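Local coordinates for protein 2-pyrone-4,6-dicarboxylic acid hydrolase, putative (Pseudomonas putida, PDB 2FFI) that is a putative TIM-barrel hydrolase of the amidohydrolase family that probably opens the lactone ring of 2-pyrone-4,6-dicarboxylate, although its function has not been firmly established, at residues Asn112-Asp117 with Glu141-Val146; Arg84-Leu89 with Gly137-Leu142; Pro36-Pro41 with Pro238-Glu243; His20-Gly25 with Val60-Leu65; Ala183-Leu188 with Cys220-His225. One frame throughout, in Å; residues are numbered along the deposited sequence.

Contact 1: residues Asn112-Asp117 with Glu141-Val146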
# COMPACT_ATOMS: atom_id res chain seq x y z
N ASN A 112 2.29 -1.61 9.42
CA ASN A 112 3.63 -1.21 8.98
C ASN A 112 4.75 -1.54 9.96
O ASN A 112 5.15 -0.70 10.76
CB ASN A 112 3.66 0.29 8.67
CG ASN A 112 5.04 0.78 8.23
OD1 ASN A 112 5.52 0.48 7.13
ND2 ASN A 112 5.69 1.53 9.11
N LEU A 113 5.26 -2.77 9.89
CA LEU A 113 6.33 -3.20 10.79
C LEU A 113 7.71 -2.85 10.23
O LEU A 113 8.40 -1.98 10.76
CB LEU A 113 6.21 -4.71 11.04
CG LEU A 113 4.83 -5.24 11.41
CD1 LEU A 113 4.15 -4.31 12.41
CD2 LEU A 113 3.99 -5.38 10.17
N MSE A 114 8.11 -3.55 9.16
CA MSE A 114 9.38 -3.33 8.46
C MSE A 114 10.44 -2.61 9.28
O MSE A 114 10.50 -1.39 9.29
CB MSE A 114 9.13 -2.52 7.18
CG MSE A 114 10.23 -2.62 6.15
SE MSE A 114 10.49 -4.31 5.58
CE MSE A 114 12.15 -4.56 6.09
N GLY A 115 11.30 -3.38 9.94
CA GLY A 115 12.33 -2.79 10.78
C GLY A 115 11.81 -2.56 12.19
O GLY A 115 12.40 -1.82 12.97
N GLN A 116 10.68 -3.19 12.49
CA GLN A 116 10.04 -3.11 13.79
C GLN A 116 9.95 -4.51 14.38
O GLN A 116 10.13 -5.51 13.68
CB GLN A 116 8.63 -2.52 13.67
CG GLN A 116 8.57 -1.01 13.64
CD GLN A 116 8.67 -0.38 15.03
OE1 GLN A 116 8.85 0.84 15.16
NE2 GLN A 116 8.54 -1.20 16.08
N ASP A 117 9.65 -4.57 15.68
CA ASP A 117 9.53 -5.84 16.37
C ASP A 117 8.28 -6.61 15.96
O ASP A 117 7.18 -6.05 15.91
CB ASP A 117 9.57 -5.61 17.89
CG ASP A 117 8.74 -4.42 18.34
OD1 ASP A 117 9.01 -3.28 17.89
OD2 ASP A 117 7.83 -4.61 19.17
N GLU A 141 -3.29 -3.48 5.94
CA GLU A 141 -2.11 -3.44 5.08
C GLU A 141 -0.86 -3.94 5.79
O GLU A 141 -0.56 -3.52 6.90
CB GLU A 141 -1.86 -2.02 4.58
CG GLU A 141 -1.43 -1.96 3.14
CD GLU A 141 -0.92 -0.59 2.76
OE1 GLU A 141 -1.45 0.41 3.29
OE2 GLU A 141 0.01 -0.50 1.93
N LEU A 142 -0.14 -4.83 5.13
CA LEU A 142 1.08 -5.38 5.69
C LEU A 142 2.31 -4.90 4.93
O LEU A 142 2.25 -4.62 3.73
CB LEU A 142 1.03 -6.91 5.66
CG LEU A 142 0.57 -7.65 6.92
CD1 LEU A 142 -0.16 -6.73 7.86
CD2 LEU A 142 -0.29 -8.83 6.51
N HIS A 143 3.42 -4.78 5.65
CA HIS A 143 4.66 -4.34 5.07
C HIS A 143 5.82 -4.95 5.86
O HIS A 143 6.17 -4.44 6.92
CB HIS A 143 4.73 -2.82 5.10
CG HIS A 143 5.98 -2.27 4.50
ND1 HIS A 143 6.70 -2.93 3.53
CD2 HIS A 143 6.63 -1.10 4.72
CE1 HIS A 143 7.75 -2.20 3.18
NE2 HIS A 143 7.72 -1.09 3.88
N ARG A 144 6.38 -6.05 5.37
CA ARG A 144 7.49 -6.70 6.06
C ARG A 144 8.15 -7.74 5.16
O ARG A 144 7.60 -8.08 4.12
CB ARG A 144 6.99 -7.35 7.35
CG ARG A 144 8.06 -7.45 8.43
CD ARG A 144 7.50 -8.02 9.72
NE ARG A 144 8.29 -7.61 10.89
CZ ARG A 144 9.53 -8.01 11.13
NH1 ARG A 144 10.15 -8.83 10.29
NH2 ARG A 144 10.15 -7.59 12.22
N GLN A 145 9.32 -8.24 5.55
CA GLN A 145 10.02 -9.23 4.71
C GLN A 145 9.07 -10.34 4.32
O GLN A 145 8.28 -10.78 5.16
CB GLN A 145 11.20 -9.89 5.42
CG GLN A 145 12.17 -8.98 6.12
CD GLN A 145 11.78 -8.73 7.53
OE1 GLN A 145 11.01 -7.81 7.83
NE2 GLN A 145 12.27 -9.56 8.43
N VAL A 146 9.16 -10.83 3.09
CA VAL A 146 8.26 -11.90 2.66
C VAL A 146 8.30 -13.07 3.62
O VAL A 146 7.32 -13.79 3.77
CB VAL A 146 8.62 -12.45 1.27
CG1 VAL A 146 9.90 -13.27 1.34
CG2 VAL A 146 7.48 -13.32 0.77
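Met114, a selenomethionine, lies over one face of the His143 imidazole, the centre of the tight packing. Its CB stands 3.9 Å from the centroid of the His143 ring, 18° off the normal, in a CH-pi contact shifted toward the rim. CG lies anti to the backbone N (chi1 -161°), and bends farther out let SE pass over the same face and meet Arg144 CA at 3.9 Å. At the ring edge, in plane, Asn112 OD1 comes within 3.1 Å of His143 CD2, and a weak bond from Met114 N to His143 O joins the backbones. The aliphatic part of Arg144 packs closely, running past Leu113 CB. Toward solvent the packing thins: Arg144 NH2 donates to Gln116 O at a modelled 2.5 Å, nearly in line with the C=O, but the N-H itself is bent (134°), while NH1 has a salt bridge to Asp148. The Gln116 side chain leads away. The chemistry implies two tasks: apolar and in-plane contacts, with the ring of His167, probably help to set the tilt of His143, whose side chain approaches a bound phosphate, whereas Arg144 holds the outer loop through a main-chain oxygen, a grip indifferent to the side chain there.

Contact 2: residues Arg84-Leu89 with Gly137-Leu142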
# COMPACT_ATOMS: atom_id res chain seq x y z
N ARG A 84 -8.46 8.20 -1.26
CA ARG A 84 -9.02 7.37 -0.19
C ARG A 84 -8.04 7.29 0.97
O ARG A 84 -8.35 7.68 2.09
CB ARG A 84 -9.37 5.97 -0.68
CG ARG A 84 -10.60 5.94 -1.57
CD ARG A 84 -11.84 6.46 -0.87
NE ARG A 84 -12.97 6.39 -1.78
CZ ARG A 84 -13.56 7.44 -2.33
NH1 ARG A 84 -14.59 7.26 -3.16
NH2 ARG A 84 -13.15 8.66 -2.03
N GLY A 85 -6.85 6.78 0.71
CA GLY A 85 -5.88 6.69 1.78
C GLY A 85 -6.18 5.80 2.99
O GLY A 85 -7.33 5.66 3.42
N VAL A 86 -5.10 5.22 3.54
CA VAL A 86 -5.15 4.34 4.70
C VAL A 86 -4.39 5.00 5.84
O VAL A 86 -3.47 5.79 5.61
CB VAL A 86 -4.49 2.98 4.38
CG1 VAL A 86 -4.89 2.52 2.98
CG2 VAL A 86 -3.00 3.07 4.50
N VAL A 87 -4.78 4.70 7.08
CA VAL A 87 -4.13 5.30 8.25
C VAL A 87 -3.46 4.29 9.20
O VAL A 87 -3.45 3.08 8.94
CB VAL A 87 -5.14 6.14 9.08
CG1 VAL A 87 -5.70 7.28 8.24
CG2 VAL A 87 -6.27 5.26 9.60
N MSE A 88 -2.87 4.81 10.27
CA MSE A 88 -2.24 3.98 11.30
C MSE A 88 -2.93 4.34 12.61
O MSE A 88 -2.97 5.50 13.01
CB MSE A 88 -0.73 4.22 11.36
CG MSE A 88 0.04 3.54 10.22
SE MSE A 88 2.00 3.58 10.35
CE MSE A 88 2.22 2.13 11.66
N LEU A 89 -3.50 3.35 13.28
CA LEU A 89 -4.23 3.58 14.51
C LEU A 89 -3.52 3.08 15.76
O LEU A 89 -2.79 2.09 15.74
CB LEU A 89 -5.59 2.92 14.42
CG LEU A 89 -6.44 3.33 13.22
CD1 LEU A 89 -7.62 2.38 13.10
CD2 LEU A 89 -6.90 4.77 13.38
N GLY A 137 -15.21 -2.83 8.15
CA GLY A 137 -14.99 -3.38 6.83
C GLY A 137 -13.65 -3.03 6.25
O GLY A 137 -13.33 -3.44 5.14
N TRP A 138 -12.86 -2.26 7.00
CA TRP A 138 -11.53 -1.82 6.60
C TRP A 138 -10.56 -2.97 6.41
O TRP A 138 -10.63 -3.97 7.11
CB TRP A 138 -10.94 -0.85 7.64
CG TRP A 138 -11.51 0.52 7.59
CD1 TRP A 138 -12.46 0.97 6.73
CD2 TRP A 138 -11.13 1.64 8.40
NE1 TRP A 138 -12.70 2.32 6.95
CE2 TRP A 138 -11.89 2.75 7.96
CE3 TRP A 138 -10.22 1.81 9.45
CZ2 TRP A 138 -11.77 4.01 8.54
CZ3 TRP A 138 -10.10 3.07 10.02
CH2 TRP A 138 -10.87 4.16 9.56
N HIS A 139 -9.64 -2.84 5.47
CA HIS A 139 -8.67 -3.90 5.27
C HIS A 139 -7.42 -3.58 6.07
O HIS A 139 -7.27 -2.47 6.58
CB HIS A 139 -8.32 -4.05 3.78
CG HIS A 139 -7.75 -2.81 3.16
ND1 HIS A 139 -8.52 -1.73 2.79
CD2 HIS A 139 -6.48 -2.49 2.82
CE1 HIS A 139 -7.75 -0.80 2.26
NE2 HIS A 139 -6.50 -1.24 2.26
N VAL A 140 -6.54 -4.57 6.19
CA VAL A 140 -5.29 -4.41 6.94
C VAL A 140 -4.10 -4.54 6.00
O VAL A 140 -3.91 -5.58 5.35
CB VAL A 140 -5.17 -5.45 8.08
CG1 VAL A 140 -5.60 -6.82 7.59
CG2 VAL A 140 -3.72 -5.52 8.58
N GLU A 141 -3.29 -3.48 5.94
CA GLU A 141 -2.11 -3.44 5.08
C GLU A 141 -0.86 -3.94 5.79
O GLU A 141 -0.56 -3.52 6.90
CB GLU A 141 -1.86 -2.02 4.58
CG GLU A 141 -1.43 -1.96 3.14
CD GLU A 141 -0.92 -0.59 2.76
OE1 GLU A 141 -1.45 0.41 3.29
OE2 GLU A 141 0.01 -0.50 1.93
N LEU A 142 -0.14 -4.83 5.13
CA LEU A 142 1.08 -5.38 5.69
C LEU A 142 2.31 -4.90 4.93
O LEU A 142 2.25 -4.62 3.73
CB LEU A 142 1.03 -6.91 5.66
CG LEU A 142 0.57 -7.65 6.92
CD1 LEU A 142 -0.16 -6.73 7.86
CD2 LEU A 142 -0.29 -8.83 6.51
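Trp138, the first residue of 137-142 to touch 84-89, reaches across to Leu89 and Val87. It follows directly on Gly137, which closes helix 127-136 with a Schellman motif; the positive phi of that motif suits glycine, and the chain can turn at once into the strand. The indole has CG anti to its carbonyl carbon (chi1 -76°), which brings the six-membered ring to the apolar branches opposite: Leu89 CD1 meets Trp138 CZ3 at 4.0 Å, at the ring edge and near its plane, and Val87 CG2 lies 4.4 Å from the same CZ3. Met101 of helix 95-102 touches all three side chains, so the large indole helps to fill the layer between strands and helices. The next residue turns to the other side of the strand. His139 NE2 lies 4.2 Å from Val86 CG1, and its ring also meets Phe277. Two residues on, Glu141 OE1 comes to 3.3 Å from Val86 CG2, the two side chains crossing at about a right angle; a branched apolar residue flanks the carboxylate here, while its charge is met at OE2 by Lys197. The touching parts of the two segments run 93° apart, and strand 108-110 lies between them, bonded through its backbone to Val87 on one flank and to His139 and Glu141 on the other. Such alternation, inward residues lining the interior and outward ones meeting helices, is typical of the TIM barrel.

Contact 3: residues Pro36-Pro41 with Pro238-Glu243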
# COMPACT_ATOMS: atom_id res chain seq x y z
N PRO A 36 12.41 13.02 7.60
CA PRO A 36 11.74 14.20 7.06
C PRO A 36 12.70 15.29 6.62
O PRO A 36 13.40 15.89 7.44
CB PRO A 36 10.88 14.64 8.23
CG PRO A 36 11.85 14.48 9.37
CD PRO A 36 12.63 13.20 9.05
N ASN A 37 12.73 15.58 5.32
CA ASN A 37 13.61 16.63 4.85
C ASN A 37 13.00 17.46 3.73
O ASN A 37 12.96 18.69 3.80
CB ASN A 37 14.94 16.03 4.38
CG ASN A 37 15.86 17.08 3.82
OD1 ASN A 37 15.90 17.30 2.61
ND2 ASN A 37 16.59 17.76 4.69
N TYR A 38 12.53 16.78 2.69
CA TYR A 38 11.90 17.46 1.57
C TYR A 38 10.41 17.55 1.84
O TYR A 38 9.90 17.01 2.83
CB TYR A 38 12.16 16.70 0.27
CG TYR A 38 11.76 15.26 0.34
CD1 TYR A 38 10.45 14.86 0.07
CD2 TYR A 38 12.69 14.29 0.71
CE1 TYR A 38 10.08 13.53 0.17
CE2 TYR A 38 12.33 12.96 0.81
CZ TYR A 38 11.02 12.58 0.54
OH TYR A 38 10.66 11.26 0.66
N ASP A 39 9.71 18.24 0.95
CA ASP A 39 8.28 18.45 1.10
C ASP A 39 7.49 17.68 0.06
O ASP A 39 7.81 17.73 -1.13
CB ASP A 39 7.99 19.95 1.02
CG ASP A 39 6.61 20.31 1.53
OD1 ASP A 39 6.34 21.52 1.72
OD2 ASP A 39 5.80 19.38 1.73
N ALA A 40 6.45 16.98 0.51
CA ALA A 40 5.59 16.19 -0.39
C ALA A 40 4.15 16.65 -0.25
O ALA A 40 3.27 15.87 0.12
CB ALA A 40 5.71 14.70 -0.05
N PRO A 41 3.88 17.92 -0.57
CA PRO A 41 2.52 18.46 -0.46
C PRO A 41 1.51 17.78 -1.40
O PRO A 41 1.88 17.17 -2.41
CB PRO A 41 2.72 19.94 -0.79
CG PRO A 41 3.80 19.91 -1.81
CD PRO A 41 4.77 18.89 -1.24
N PRO A 238 6.48 9.70 -2.36
CA PRO A 238 7.57 10.26 -3.15
C PRO A 238 8.79 9.34 -3.23
O PRO A 238 9.89 9.79 -3.56
CB PRO A 238 7.86 11.55 -2.43
CG PRO A 238 7.70 11.15 -1.01
CD PRO A 238 6.44 10.33 -1.02
N HIS A 239 8.58 8.06 -2.94
CA HIS A 239 9.64 7.07 -2.96
C HIS A 239 10.67 7.45 -1.90
O HIS A 239 11.71 8.01 -2.22
CB HIS A 239 10.30 7.01 -4.34
CG HIS A 239 9.34 7.17 -5.48
ND1 HIS A 239 9.02 8.40 -6.01
CD2 HIS A 239 8.60 6.26 -6.15
CE1 HIS A 239 8.11 8.24 -6.96
NE2 HIS A 239 7.84 6.95 -7.06
N THR A 240 10.38 7.16 -0.63
CA THR A 240 11.31 7.50 0.45
C THR A 240 12.54 6.59 0.46
O THR A 240 12.43 5.39 0.22
CB THR A 240 10.60 7.47 1.86
OG1 THR A 240 9.79 6.31 1.96
CG2 THR A 240 9.73 8.73 2.07
N GLN A 241 13.70 7.19 0.73
CA GLN A 241 15.01 6.50 0.76
C GLN A 241 15.50 6.13 -0.64
O GLN A 241 16.47 5.40 -0.81
CB GLN A 241 14.94 5.25 1.66
CG GLN A 241 15.27 5.53 3.13
CD GLN A 241 14.43 4.73 4.12
OE1 GLN A 241 14.63 3.52 4.29
NE2 GLN A 241 13.47 5.40 4.76
N HIS A 242 14.82 6.67 -1.64
CA HIS A 242 15.14 6.42 -3.04
C HIS A 242 14.72 7.62 -3.87
O HIS A 242 14.43 7.49 -5.04
CB HIS A 242 14.40 5.16 -3.53
CG HIS A 242 14.75 3.91 -2.79
ND1 HIS A 242 15.80 3.10 -3.15
CD2 HIS A 242 14.18 3.33 -1.70
CE1 HIS A 242 15.88 2.07 -2.31
NE2 HIS A 242 14.91 2.19 -1.42
N GLU A 243 14.70 8.80 -3.26
CA GLU A 243 14.29 10.01 -3.96
C GLU A 243 15.24 10.33 -5.10
O GLU A 243 14.83 10.79 -6.19
CB GLU A 243 14.25 11.21 -3.01
CG GLU A 243 13.29 11.09 -1.83
CD GLU A 243 13.81 10.20 -0.70
OE1 GLU A 243 13.17 10.18 0.36
OE2 GLU A 243 14.84 9.52 -0.85
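Glu243 OE1 is gripped by two donors, Tyr38 OH from the facing loop and Gln241 N from its own. The phenol gives the shorter bond, 2.7 Å from Tyr38 OH to Glu243 OE1, which receives it on its anti lone pair, with the carboxylate turned 72° against the ring. Gln241 N approaches the same OE1 at 3.1 Å from above the carboxylate plane, so two donors arrive by different routes. Tyrosine suits its place because its long flat ring can span loops whose backbones stay apart and still end in a donor. Its CG sits between the backbone N and the carbonyl carbon (chi1 54°), aiming the ring at the facing loop. Along one edge of that ring Pro238 packs, with Tyr38 CE1 3.6 Å from Pro238 CG, and Ala40 CB adds a looser touch on the same CG at 4.2 Å. Thr240 turns its methyl toward the hydroxyl. The peptide before Pro238 is cis, and His239 to His242 form a type II beta turn, with Gln241 at its positive-phi position. The contact joins loops that follow the first and last barrel strands, beside a bound phosphate; in TIM-barrel enzymes, loops that follow strands typically frame the active site.

Contact 4: residues His20-Gly25 with Val60-Leu65. With PO4 (phosphate ion), chain C.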
# COMPACT_ATOMS: atom_id res chain seq x y z
N HIS A 20 2.44 8.68 -0.31
CA HIS A 20 2.53 9.47 0.91
C HIS A 20 2.58 10.97 0.63
O HIS A 20 3.05 11.39 -0.42
CB HIS A 20 3.80 9.09 1.68
CG HIS A 20 3.93 7.62 1.94
ND1 HIS A 20 3.05 6.94 2.76
CD2 HIS A 20 4.78 6.70 1.45
CE1 HIS A 20 3.36 5.66 2.75
NE2 HIS A 20 4.40 5.48 1.96
N VAL A 21 2.09 11.77 1.57
CA VAL A 21 2.15 13.22 1.46
C VAL A 21 2.48 13.76 2.85
O VAL A 21 2.07 13.18 3.85
CB VAL A 21 0.81 13.87 0.91
CG1 VAL A 21 0.52 13.36 -0.48
CG2 VAL A 21 -0.37 13.62 1.86
N PHE A 22 3.24 14.84 2.91
CA PHE A 22 3.62 15.47 4.19
C PHE A 22 4.33 16.77 3.89
O PHE A 22 5.08 16.84 2.93
CB PHE A 22 4.50 14.51 5.03
CG PHE A 22 5.59 13.83 4.24
CD1 PHE A 22 6.81 14.46 4.02
CD2 PHE A 22 5.40 12.54 3.75
CE1 PHE A 22 7.83 13.82 3.33
CE2 PHE A 22 6.42 11.89 3.05
CZ PHE A 22 7.63 12.53 2.85
N SER A 23 4.08 17.80 4.69
CA SER A 23 4.69 19.11 4.48
C SER A 23 5.98 19.33 5.26
O SER A 23 6.06 19.02 6.45
CB SER A 23 3.68 20.20 4.83
OG SER A 23 4.21 21.48 4.54
N ARG A 24 7.00 19.86 4.57
CA ARG A 24 8.30 20.14 5.18
C ARG A 24 8.15 21.20 6.26
O ARG A 24 8.87 21.19 7.27
CB ARG A 24 9.29 20.59 4.08
CG ARG A 24 10.64 21.12 4.57
CD ARG A 24 11.56 21.42 3.38
NE ARG A 24 12.67 22.32 3.71
CZ ARG A 24 13.61 22.07 4.61
NH1 ARG A 24 13.60 20.93 5.29
NH2 ARG A 24 14.58 22.96 4.84
N GLY A 25 7.23 22.13 6.05
CA GLY A 25 6.99 23.17 7.04
C GLY A 25 6.36 22.57 8.29
O GLY A 25 6.59 23.05 9.40
N VAL A 60 -1.38 6.80 1.87
CA VAL A 60 -1.12 5.91 2.97
C VAL A 60 -0.38 6.72 4.01
O VAL A 60 0.39 7.62 3.69
CB VAL A 60 -0.29 4.69 2.53
CG1 VAL A 60 0.15 3.90 3.74
CG2 VAL A 60 -1.13 3.80 1.61
N GLN A 61 -0.65 6.42 5.27
CA GLN A 61 0.01 7.12 6.36
C GLN A 61 1.52 6.84 6.31
O GLN A 61 1.94 5.68 6.22
CB GLN A 61 -0.57 6.67 7.71
CG GLN A 61 0.18 7.19 8.92
CD GLN A 61 0.06 8.68 9.09
OE1 GLN A 61 -0.17 9.42 8.13
NE2 GLN A 61 0.23 9.14 10.33
N PRO A 62 2.35 7.90 6.32
CA PRO A 62 3.80 7.70 6.28
C PRO A 62 4.29 7.27 7.68
O PRO A 62 3.91 7.88 8.68
CB PRO A 62 4.32 9.07 5.84
CG PRO A 62 3.31 10.01 6.39
CD PRO A 62 1.99 9.32 6.21
N SER A 63 5.13 6.24 7.75
CA SER A 63 5.64 5.75 9.04
C SER A 63 6.11 6.80 10.03
O SER A 63 5.72 6.77 11.20
CB SER A 63 6.78 4.77 8.83
OG SER A 63 6.34 3.62 8.14
N PHE A 64 6.96 7.73 9.60
CA PHE A 64 7.49 8.74 10.52
C PHE A 64 6.46 9.66 11.19
O PHE A 64 6.84 10.54 11.94
CB PHE A 64 8.55 9.59 9.80
CG PHE A 64 7.99 10.49 8.74
CD1 PHE A 64 7.49 11.74 9.08
CD2 PHE A 64 7.98 10.10 7.41
CE1 PHE A 64 6.98 12.59 8.11
CE2 PHE A 64 7.47 10.95 6.43
CZ PHE A 64 6.97 12.20 6.78
N LEU A 65 5.18 9.44 10.91
CA LEU A 65 4.13 10.27 11.48
C LEU A 65 3.34 9.48 12.53
O LEU A 65 2.56 10.04 13.30
CB LEU A 65 3.20 10.81 10.38
CG LEU A 65 3.79 11.92 9.49
CD1 LEU A 65 2.74 12.50 8.51
CD2 LEU A 65 4.30 13.03 10.39
P PO4 C . 6.57 2.86 2.19
O1 PO4 C . 5.37 3.13 3.02
O2 PO4 C . 7.65 2.30 3.04
O3 PO4 C . 6.23 1.88 1.13
O4 PO4 C . 7.03 4.13 1.58
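His20 holds CG anti to its carbonyl carbon (chi1 -53°), which carries the imidazole to Val60 and Pro62, whereas Phe22 and Phe64 both keep CG between the backbone N and the carbonyl carbon, an orientation that turns each ring toward the other segment. His20 ND1 donates to Val60 O at 2.9 Å, from above the carbonyl plane instead of along a lone pair. This fixes the ring's rotation and turns NE2 to the bound phosphate, with weak bonds from His20 NE2 to O1 at 2.8 Å and to O4 at 3.0 Å; Arg110 and His167 also hold that ion. Pro62 slides past the imidazole and reaches Phe22, an apolar filler between the polar and aromatic parts. Farther on, Phe64 sends its edge onto the face of Phe22 in a T-shaped stack, centroids of the two rings 4.7 Å apart, planes at 87°. An alanine in place of His20 would probably leave Val60 O without this donor and the phosphate without one of its holders. His20 closes a His-Ala-His sequence with His18, whose ring meets its own, as in the HxH motif after the first barrel strand of amidohydrolases, and the phosphate probably marks the active-site pocket.

Contact 5: residues Ala183-Leu188 with Cys220-His225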
# COMPACT_ATOMS: atom_id res chain seq x y z
N ALA A 183 7.66 -18.35 -1.41
CA ALA A 183 7.17 -19.66 -1.80
C ALA A 183 5.82 -19.91 -1.15
O ALA A 183 4.85 -20.23 -1.83
CB ALA A 183 8.15 -20.73 -1.39
N GLU A 184 5.76 -19.76 0.17
CA GLU A 184 4.51 -19.97 0.91
C GLU A 184 3.44 -19.03 0.39
O GLU A 184 2.26 -19.33 0.44
CB GLU A 184 4.72 -19.73 2.41
CG GLU A 184 5.78 -20.59 3.07
CD GLU A 184 6.07 -20.16 4.51
OE1 GLU A 184 6.67 -19.08 4.70
OE2 GLU A 184 5.70 -20.90 5.45
N LEU A 185 3.86 -17.88 -0.11
CA LEU A 185 2.95 -16.88 -0.64
C LEU A 185 2.24 -17.37 -1.91
O LEU A 185 1.03 -17.17 -2.07
CB LEU A 185 3.73 -15.58 -0.90
CG LEU A 185 3.00 -14.26 -1.15
CD1 LEU A 185 2.41 -14.25 -2.54
CD2 LEU A 185 1.93 -14.05 -0.10
N LEU A 186 2.98 -18.04 -2.80
CA LEU A 186 2.41 -18.56 -4.05
C LEU A 186 1.61 -19.82 -3.82
O LEU A 186 1.12 -20.44 -4.76
CB LEU A 186 3.50 -18.88 -5.06
CG LEU A 186 4.53 -17.80 -5.35
CD1 LEU A 186 5.54 -18.34 -6.32
CD2 LEU A 186 3.84 -16.57 -5.88
N THR A 187 1.49 -20.21 -2.56
CA THR A 187 0.78 -21.43 -2.21
C THR A 187 -0.13 -21.15 -1.02
O THR A 187 -0.82 -22.04 -0.54
CB THR A 187 1.77 -22.55 -1.81
OG1 THR A 187 2.86 -22.59 -2.74
CG2 THR A 187 1.08 -23.91 -1.82
N LEU A 188 -0.13 -19.90 -0.56
CA LEU A 188 -0.94 -19.52 0.59
C LEU A 188 -2.41 -19.90 0.43
O LEU A 188 -2.90 -20.09 -0.68
CB LEU A 188 -0.83 -18.02 0.85
CG LEU A 188 -1.44 -17.50 2.15
CD1 LEU A 188 -0.76 -18.15 3.35
CD2 LEU A 188 -1.27 -15.98 2.20
N CYS A 220 3.77 -12.60 -12.80
CA CYS A 220 3.17 -13.76 -13.43
C CYS A 220 2.81 -14.85 -12.43
O CYS A 220 1.76 -15.45 -12.55
CB CYS A 220 4.09 -14.32 -14.53
SG CYS A 220 4.31 -13.19 -15.96
N ALA A 221 3.67 -15.10 -11.45
CA ALA A 221 3.39 -16.15 -10.46
C ALA A 221 2.29 -15.71 -9.49
O ALA A 221 1.39 -16.47 -9.15
CB ALA A 221 4.66 -16.51 -9.68
N LEU A 222 2.39 -14.46 -9.06
CA LEU A 222 1.41 -13.88 -8.15
C LEU A 222 0.02 -13.94 -8.76
O LEU A 222 -0.88 -14.54 -8.18
CB LEU A 222 1.81 -12.44 -7.83
CG LEU A 222 2.13 -12.09 -6.38
CD1 LEU A 222 3.00 -13.15 -5.74
CD2 LEU A 222 2.81 -10.73 -6.34
N GLU A 223 -0.17 -13.34 -9.93
CA GLU A 223 -1.49 -13.35 -10.57
C GLU A 223 -2.00 -14.74 -10.84
O GLU A 223 -3.21 -14.96 -10.90
CB GLU A 223 -1.47 -12.58 -11.89
CG GLU A 223 -2.83 -12.58 -12.58
CD GLU A 223 -2.73 -12.36 -14.08
OE1 GLU A 223 -3.77 -12.50 -14.78
OE2 GLU A 223 -1.62 -12.06 -14.57
N ALA A 224 -1.09 -15.68 -11.04
CA ALA A 224 -1.48 -17.06 -11.33
C ALA A 224 -2.12 -17.73 -10.11
O ALA A 224 -2.91 -18.66 -10.27
CB ALA A 224 -0.26 -17.86 -11.79
N HIS A 225 -1.79 -17.25 -8.92
CA HIS A 225 -2.31 -17.81 -7.68
C HIS A 225 -3.39 -16.94 -7.04
O HIS A 225 -4.29 -17.45 -6.38
CB HIS A 225 -1.18 -18.02 -6.67
CG HIS A 225 -1.62 -18.71 -5.42
ND1 HIS A 225 -1.06 -18.46 -4.19
CD2 HIS A 225 -2.59 -19.64 -5.21
CE1 HIS A 225 -1.66 -19.19 -3.27
NE2 HIS A 225 -2.60 -19.92 -3.86
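Leu186 and Leu185 supply the apolar part of this contact, packing on Leu222 and Ala221 of helix 208-225. Leu186 CD2 reaches Leu222 CD1 at 3.5 Å and Ala221 CB at 3.9 Å. The small alanine lets the leucine fork come close to the helix, and Leu185 CD1 meets the same Leu222 CD1, at 3.4 Å. The polar part belongs to His225. Its CG lies anti to the backbone N (chi1 -174°), extending the ring over the turn that ends helix 182-185. His225 ND1 donates to Leu185 O at 3.2 Å, with the acceptor in the ring plane and the donor on a carbonyl lone pair, though the N-H angle is bent to 136°. Leu186 O sits over one ring face and is not bonded to ND1. Within the turn itself, Thr187 OG1 donates back to Ala183 O at 3.2 Å, suiting a hydroxyl residue to a helix end. A leucine in place of His225 would probably leave Leu185 O without its donor from helix 208-225 and the turn after helix 182-185 less firmly tied to it. Around the contact, Leu188 continues onto Val153 and Arg154 of helix 149-156, while Leu222 leans on Leu231 of strand 231-234, so the pair belongs to the helical layer outside the barrel sheet.

Overall arrangement
Contact 2 is buried and nearest the chain's centre, contact 4 is likewise buried, and contacts 1, 3 and 5 are only partly so. Contacts 1 and 2 share Glu141 and Leu142 and use strand 139-142, one at its exit loop, the other along its body. Contact 4 touches both, with a probable hydrogen bond from Gln61 N to Val86 O. Contact 3 adjoins contact 4 through Ala40 N and Phe22 O, another probable bond. The chemistry follows place: contact 2 is mostly apolar, contacts 1 and 4 bring histidines to one phosphate, contact 3 ties loops by a carboxylate, and contact 5, centred about 32 Å from contacts 3 and 4, packs helices.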